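Side-chain contacts in Non-sulfated chondroitin lyase E66 (Autographa californica nucleopolyhedrovirus, PDB 3VSN), which cleaves non-sulfated chondroitin as a lyase of the viral envelope and is essential for oral infectivity of the virus: residues Glu35-Asn40 with Tyr265-Gly270; Val197-Ser202 with Arg214-Ile219. One frame throughout, in Å; residues are numbered along the deposited sequence.

Contact 1. Residues Glu35-Asn40 with Tyr265-Gly270; sequences ERWFKN and YTYYFG
Trp-37 and Tyr-267 meet because both reach out of their helices in the same way. In each, CG stands anti to the backbone N, with chi1 172° in Trp-37 and -178° in Tyr-267. Both side chains start toward the other helix and then slide past each other in opposite directions. One face of each ring meets the other, offset toward the rim. The CD2-CE2 side of the Tyr-267 ring lies over the pyrrole part of the indole. Tyr-267 CE2 comes to 3.5 Å from Trp-37 CG, and Tyr-267 CD2 lies 3.6 Å from Trp-37 NE1. The centroids of the tyrosine ring and the five-membered ring are 4.3 Å apart. Their planes are inclined at 31°, which makes an oblique aromatic pair. A CH-pi contact lies further along the indole. There Tyr-267 CB sits 4.0 Å from the centroid of the Trp-37 six-membered ring, nearly on its normal. Thus the root of the tyrosine covers the benzo part and its ring covers the pyrrole part. Near the other end of the pair, Trp-37 CB lies 3.7 Å from Tyr-267 CE2. No hydrogen bond joins the two segments, and both aromatic residues remain partly exposed. Tyr-264, one turn before Tyr-268, adds an edge-to-face contact to Trp-37. On the inner side, Tyr-268 meets Phe-34 and packs against helix 189-205. The pair is plain surface packing between helices 29-48 and 262-269, away from the annotated sites, in the alpha/alpha-toroid domain of this polysaccharide lyase.

Contact 2. Residues Val197-Ser202 with Arg214-Ile219; sequences VPYTYS and RQEQGI
Residues Val-197-Ser-202 are helical, within a helix kinked where Pro-198 N makes no bond to the preceding turn. Residues Arg-214-Ile-219 lead through a turn into helix 217-225, with Glu-216 at its N-cap position. The backbones come nearest at Thr-200 and Ile-219, whose CA atoms are 8.4 Å apart. Side chains bridge this gap within the helical, alpha/alpha-toroid part of the lyase. The side chain of Tyr-199 is about 12 Å from that of Asn-191, a proton acceptor of the active site, so the contact does not touch the site.

Tyr-199 and Glu-216 approach from opposite directions. The glutamate is extended beyond CG, with chi2 -180°, and this carries its carboxylate out to the phenol. Tyr-199 OH donates a very short hydrogen bond of 2.5 Å to Glu-216 OE1. That oxygen lies at the edge of the tyrosine ring, in its plane, and is 3.3 Å from Tyr-199 CE2. The ring and carboxylate planes are 90° apart. The other oxygen, Glu-216 OE2, accepts a hydrogen bond from Gln-203 NE2. Both carboxylate oxygens are thus tied to residues of helix 189-205, which should restrict rotation of the group.

Beside this polar link, Ile-219 supplies an apolar contact. Its CD1 is 4.3 Å from Tyr-199 CD2, near the plane of the ring. Thr-200 and Ile-219 cross at about a right angle. The threonine hydroxyl is hydrogen-bonded to Gly-196 O, one turn back in its own helix. Ile-213 touches both Thr-200 and Ile-219, and Phe-269 packs on Ile-219. Where threonine and isoleucine meet, Ile-219 CD1 lies 3.4 Å from Thr-200 OG1.

In the fold
From the N terminus, the chain first passes through helix 29-48, which carries the first half of contact 1. It runs on through several helices to 189-205 and then closes contact 2 after a short excursion through helix 210-214 into 217-225. Only later, at helix 262-269, does it return to helix 29-48 and close contact 1. Contact 2 therefore closes a short loop within the long one closed by contact 1. Their centres are about 14 Å apart. Helix 189-205, part of contact 2, touches both helices of contact 1: Glu-35 OE2 is hydrogen-bonded to Tyr-201 OH, and Tyr-268 OH to Val-197 O. Contact 1 ties helix 29-48 to 262-269; contact 2 ties 189-205 to the start of 217-225.

Contact 1. Residues Glu35-Asn40 with Tyr265-Gly270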
# COMPACT_ATOMS: atom_id res chain seq x y z
N GLU A 35 -6.93 31.54 1.02
CA GLU A 35 -6.53 31.55 2.42
C GLU A 35 -7.63 30.98 3.33
O GLU A 35 -7.33 30.28 4.29
CB GLU A 35 -6.10 32.95 2.87
CG GLU A 35 -4.74 33.36 2.31
CD GLU A 35 -4.31 34.76 2.72
OE1 GLU A 35 -5.06 35.43 3.47
OE2 GLU A 35 -3.22 35.18 2.28
N ARG A 36 -8.88 31.27 2.99
CA ARG A 36 -10.03 30.71 3.71
C ARG A 36 -10.11 29.19 3.55
O ARG A 36 -10.28 28.46 4.53
CB ARG A 36 -11.34 31.36 3.23
CG ARG A 36 -12.57 30.97 4.04
CD ARG A 36 -13.78 31.82 3.69
NE ARG A 36 -13.60 33.22 4.07
CZ ARG A 36 -13.41 34.22 3.21
NH1 ARG A 36 -13.38 33.99 1.90
NH2 ARG A 36 -13.24 35.45 3.66
N TRP A 37 -9.97 28.73 2.31
CA TRP A 37 -9.98 27.30 1.99
C TRP A 37 -8.85 26.59 2.68
O TRP A 37 -9.04 25.49 3.22
CB TRP A 37 -9.95 27.11 0.48
CG TRP A 37 -9.77 25.68 0.02
CD1 TRP A 37 -10.77 24.75 -0.28
CD2 TRP A 37 -8.51 24.98 -0.23
NE1 TRP A 37 -10.22 23.56 -0.68
CE2 TRP A 37 -8.87 23.63 -0.67
CE3 TRP A 37 -7.16 25.32 -0.13
CZ2 TRP A 37 -7.90 22.68 -0.99
CZ3 TRP A 37 -6.20 24.36 -0.45
CH2 TRP A 37 -6.57 23.07 -0.87
N PHE A 38 -7.67 27.21 2.70
CA PHE A 38 -6.48 26.65 3.35
C PHE A 38 -6.72 26.41 4.84
O PHE A 38 -6.45 25.32 5.36
CB PHE A 38 -5.27 27.57 3.13
CG PHE A 38 -3.97 27.03 3.69
CD1 PHE A 38 -3.67 27.15 5.04
CD2 PHE A 38 -3.04 26.42 2.85
CE1 PHE A 38 -2.47 26.67 5.55
CE2 PHE A 38 -1.85 25.93 3.35
CZ PHE A 38 -1.56 26.05 4.70
N LYS A 39 -7.25 27.43 5.52
CA LYS A 39 -7.54 27.34 6.95
C LYS A 39 -8.66 26.35 7.25
O LYS A 39 -8.60 25.62 8.24
CB LYS A 39 -7.88 28.72 7.51
CG LYS A 39 -6.69 29.67 7.52
CD LYS A 39 -7.14 31.11 7.70
CE LYS A 39 -7.64 31.38 9.11
NZ LYS A 39 -8.28 32.72 9.20
N ASN A 40 -9.68 26.33 6.39
CA ASN A 40 -10.79 25.38 6.52
C ASN A 40 -10.33 23.92 6.44
O ASN A 40 -10.86 23.05 7.14
CB ASN A 40 -11.86 25.63 5.45
CG ASN A 40 -12.74 26.82 5.77
OD1 ASN A 40 -12.70 27.37 6.86
ND2 ASN A 40 -13.55 27.23 4.80
N TYR A 265 -3.36 21.64 -5.89
CA TYR A 265 -3.33 21.80 -7.35
C TYR A 265 -4.71 21.76 -7.99
O TYR A 265 -4.99 22.49 -8.94
CB TYR A 265 -2.39 20.78 -7.99
CG TYR A 265 -0.93 21.03 -7.66
CD1 TYR A 265 -0.29 22.19 -8.09
CD2 TYR A 265 -0.20 20.11 -6.91
CE1 TYR A 265 1.04 22.43 -7.78
CE2 TYR A 265 1.13 20.33 -6.60
CZ TYR A 265 1.74 21.50 -7.04
OH TYR A 265 3.07 21.72 -6.73
N THR A 266 -5.58 20.90 -7.46
CA THR A 266 -6.97 20.83 -7.89
C THR A 266 -7.70 22.14 -7.57
O THR A 266 -8.48 22.64 -8.39
CB THR A 266 -7.69 19.59 -7.30
OG1 THR A 266 -7.08 18.41 -7.83
CG2 THR A 266 -9.17 19.58 -7.66
N TYR A 267 -7.44 22.70 -6.38
CA TYR A 267 -8.00 23.99 -6.02
C TYR A 267 -7.47 25.10 -6.93
O TYR A 267 -8.24 25.89 -7.48
CB TYR A 267 -7.74 24.35 -4.55
CG TYR A 267 -8.37 25.67 -4.17
CD1 TYR A 267 -7.74 26.89 -4.47
CD2 TYR A 267 -9.61 25.72 -3.54
CE1 TYR A 267 -8.33 28.10 -4.15
CE2 TYR A 267 -10.20 26.93 -3.21
CZ TYR A 267 -9.56 28.11 -3.52
OH TYR A 267 -10.13 29.32 -3.20
N TYR A 268 -6.14 25.15 -7.08
CA TYR A 268 -5.46 26.16 -7.88
C TYR A 268 -5.87 26.16 -9.36
O TYR A 268 -6.19 27.21 -9.92
CB TYR A 268 -3.94 25.95 -7.85
CG TYR A 268 -3.19 26.32 -6.58
CD1 TYR A 268 -3.58 27.40 -5.79
CD2 TYR A 268 -2.04 25.62 -6.22
CE1 TYR A 268 -2.86 27.75 -4.65
CE2 TYR A 268 -1.32 25.95 -5.09
CZ TYR A 268 -1.73 27.01 -4.31
OH TYR A 268 -0.99 27.33 -3.19
N PHE A 269 -5.82 24.98 -9.98
CA PHE A 269 -5.87 24.89 -11.44
C PHE A 269 -7.03 24.06 -12.02
O PHE A 269 -7.11 23.88 -13.23
CB PHE A 269 -4.51 24.43 -11.99
CG PHE A 269 -3.35 25.24 -11.48
CD1 PHE A 269 -3.29 26.62 -11.70
CD2 PHE A 269 -2.31 24.63 -10.78
CE1 PHE A 269 -2.22 27.37 -11.22
CE2 PHE A 269 -1.24 25.37 -10.31
CZ PHE A 269 -1.19 26.75 -10.53
N GLY A 270 -7.91 23.56 -11.15
CA GLY A 270 -9.16 22.94 -11.59
C GLY A 270 -9.19 21.43 -11.57
O GLY A 270 -8.17 20.77 -11.39

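Contact 2. Residues Val197-Ser202 with Arg214-Ile219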
# COMPACT_ATOMS: atom_id res chain seq x y z
N VAL A 197 3.34 24.29 -4.49
CA VAL A 197 2.26 24.75 -3.61
C VAL A 197 2.59 26.10 -2.93
O VAL A 197 1.83 27.05 -3.09
CB VAL A 197 1.84 23.67 -2.58
CG1 VAL A 197 0.77 24.21 -1.64
CG2 VAL A 197 1.33 22.42 -3.29
N PRO A 198 3.71 26.18 -2.17
CA PRO A 198 4.06 27.49 -1.61
C PRO A 198 4.50 28.50 -2.67
O PRO A 198 4.29 29.70 -2.48
CB PRO A 198 5.22 27.17 -0.65
CG PRO A 198 5.76 25.86 -1.11
CD PRO A 198 4.57 25.11 -1.63
N TYR A 199 5.09 28.03 -3.77
CA TYR A 199 5.44 28.95 -4.86
C TYR A 199 4.20 29.65 -5.42
O TYR A 199 4.20 30.88 -5.55
CB TYR A 199 6.23 28.29 -5.99
CG TYR A 199 6.43 29.24 -7.16
CD1 TYR A 199 7.42 30.23 -7.11
CD2 TYR A 199 5.61 29.19 -8.28
CE1 TYR A 199 7.59 31.12 -8.16
CE2 TYR A 199 5.77 30.07 -9.34
CZ TYR A 199 6.77 31.03 -9.27
OH TYR A 199 6.94 31.91 -10.31
N THR A 200 3.18 28.88 -5.76
CA THR A 200 1.93 29.44 -6.27
C THR A 200 1.34 30.47 -5.31
O THR A 200 0.93 31.55 -5.73
CB THR A 200 0.89 28.34 -6.58
OG1 THR A 200 1.39 27.49 -7.61
CG2 THR A 200 -0.43 28.95 -7.05
N TYR A 201 1.32 30.13 -4.02
CA TYR A 201 0.86 31.06 -2.99
C TYR A 201 1.70 32.34 -2.95
O TYR A 201 1.14 33.44 -2.84
CB TYR A 201 0.81 30.39 -1.61
CG TYR A 201 0.34 31.33 -0.52
CD1 TYR A 201 -0.93 31.92 -0.57
CD2 TYR A 201 1.17 31.65 0.55
CE1 TYR A 201 -1.35 32.79 0.43
CE2 TYR A 201 0.76 32.52 1.55
CZ TYR A 201 -0.50 33.09 1.48
OH TYR A 201 -0.90 33.94 2.48
N SER A 202 3.02 32.22 -3.07
CA SER A 202 3.90 33.39 -3.08
C SER A 202 3.58 34.32 -4.25
O SER A 202 3.61 35.55 -4.10
CB SER A 202 5.38 33.01 -3.06
OG SER A 202 5.82 32.49 -4.30
N ARG A 214 -0.60 29.75 -13.77
CA ARG A 214 -0.79 28.53 -14.56
C ARG A 214 0.09 28.49 -15.81
O ARG A 214 0.65 27.43 -16.16
CB ARG A 214 -2.27 28.38 -14.93
CG ARG A 214 -2.55 27.68 -16.25
CD ARG A 214 -2.99 26.24 -16.07
NE ARG A 214 -4.40 26.16 -15.70
CZ ARG A 214 -5.16 25.08 -15.84
NH1 ARG A 214 -4.66 23.96 -16.34
NH2 ARG A 214 -6.43 25.12 -15.47
N GLN A 215 0.24 29.63 -16.47
CA GLN A 215 0.95 29.71 -17.75
C GLN A 215 2.48 29.70 -17.63
O GLN A 215 3.17 29.52 -18.64
CB GLN A 215 0.48 30.93 -18.56
CG GLN A 215 -0.94 30.79 -19.12
CD GLN A 215 -1.14 29.51 -19.93
OE1 GLN A 215 -0.38 29.22 -20.86
NE2 GLN A 215 -2.18 28.75 -19.58
N GLU A 216 3.00 29.90 -16.42
CA GLU A 216 4.45 29.88 -16.20
C GLU A 216 5.04 28.52 -16.55
O GLU A 216 4.41 27.48 -16.33
CB GLU A 216 4.78 30.23 -14.75
CG GLU A 216 4.30 31.61 -14.30
CD GLU A 216 4.66 31.91 -12.86
OE1 GLU A 216 5.67 31.37 -12.37
OE2 GLU A 216 3.93 32.69 -12.21
N GLN A 217 6.26 28.54 -17.09
CA GLN A 217 6.97 27.33 -17.52
C GLN A 217 7.11 26.29 -16.41
O GLN A 217 6.88 25.10 -16.64
CB GLN A 217 8.35 27.70 -18.09
CG GLN A 217 9.21 26.52 -18.52
CD GLN A 217 10.62 26.93 -18.94
OE1 GLN A 217 10.95 28.11 -19.01
NE2 GLN A 217 11.46 25.94 -19.22
N GLY A 218 7.48 26.75 -15.21
CA GLY A 218 7.65 25.87 -14.06
C GLY A 218 6.38 25.15 -13.66
O GLY A 218 6.40 23.94 -13.39
N ILE A 219 5.27 25.89 -13.63
CA ILE A 219 3.96 25.33 -13.30
C ILE A 219 3.50 24.33 -14.37
O ILE A 219 2.91 23.30 -14.05
CB ILE A 219 2.91 26.46 -13.08
CG1 ILE A 219 3.26 27.28 -11.82
CG2 ILE A 219 1.49 25.92 -12.99
CD1 ILE A 219 3.03 26.58 -10.49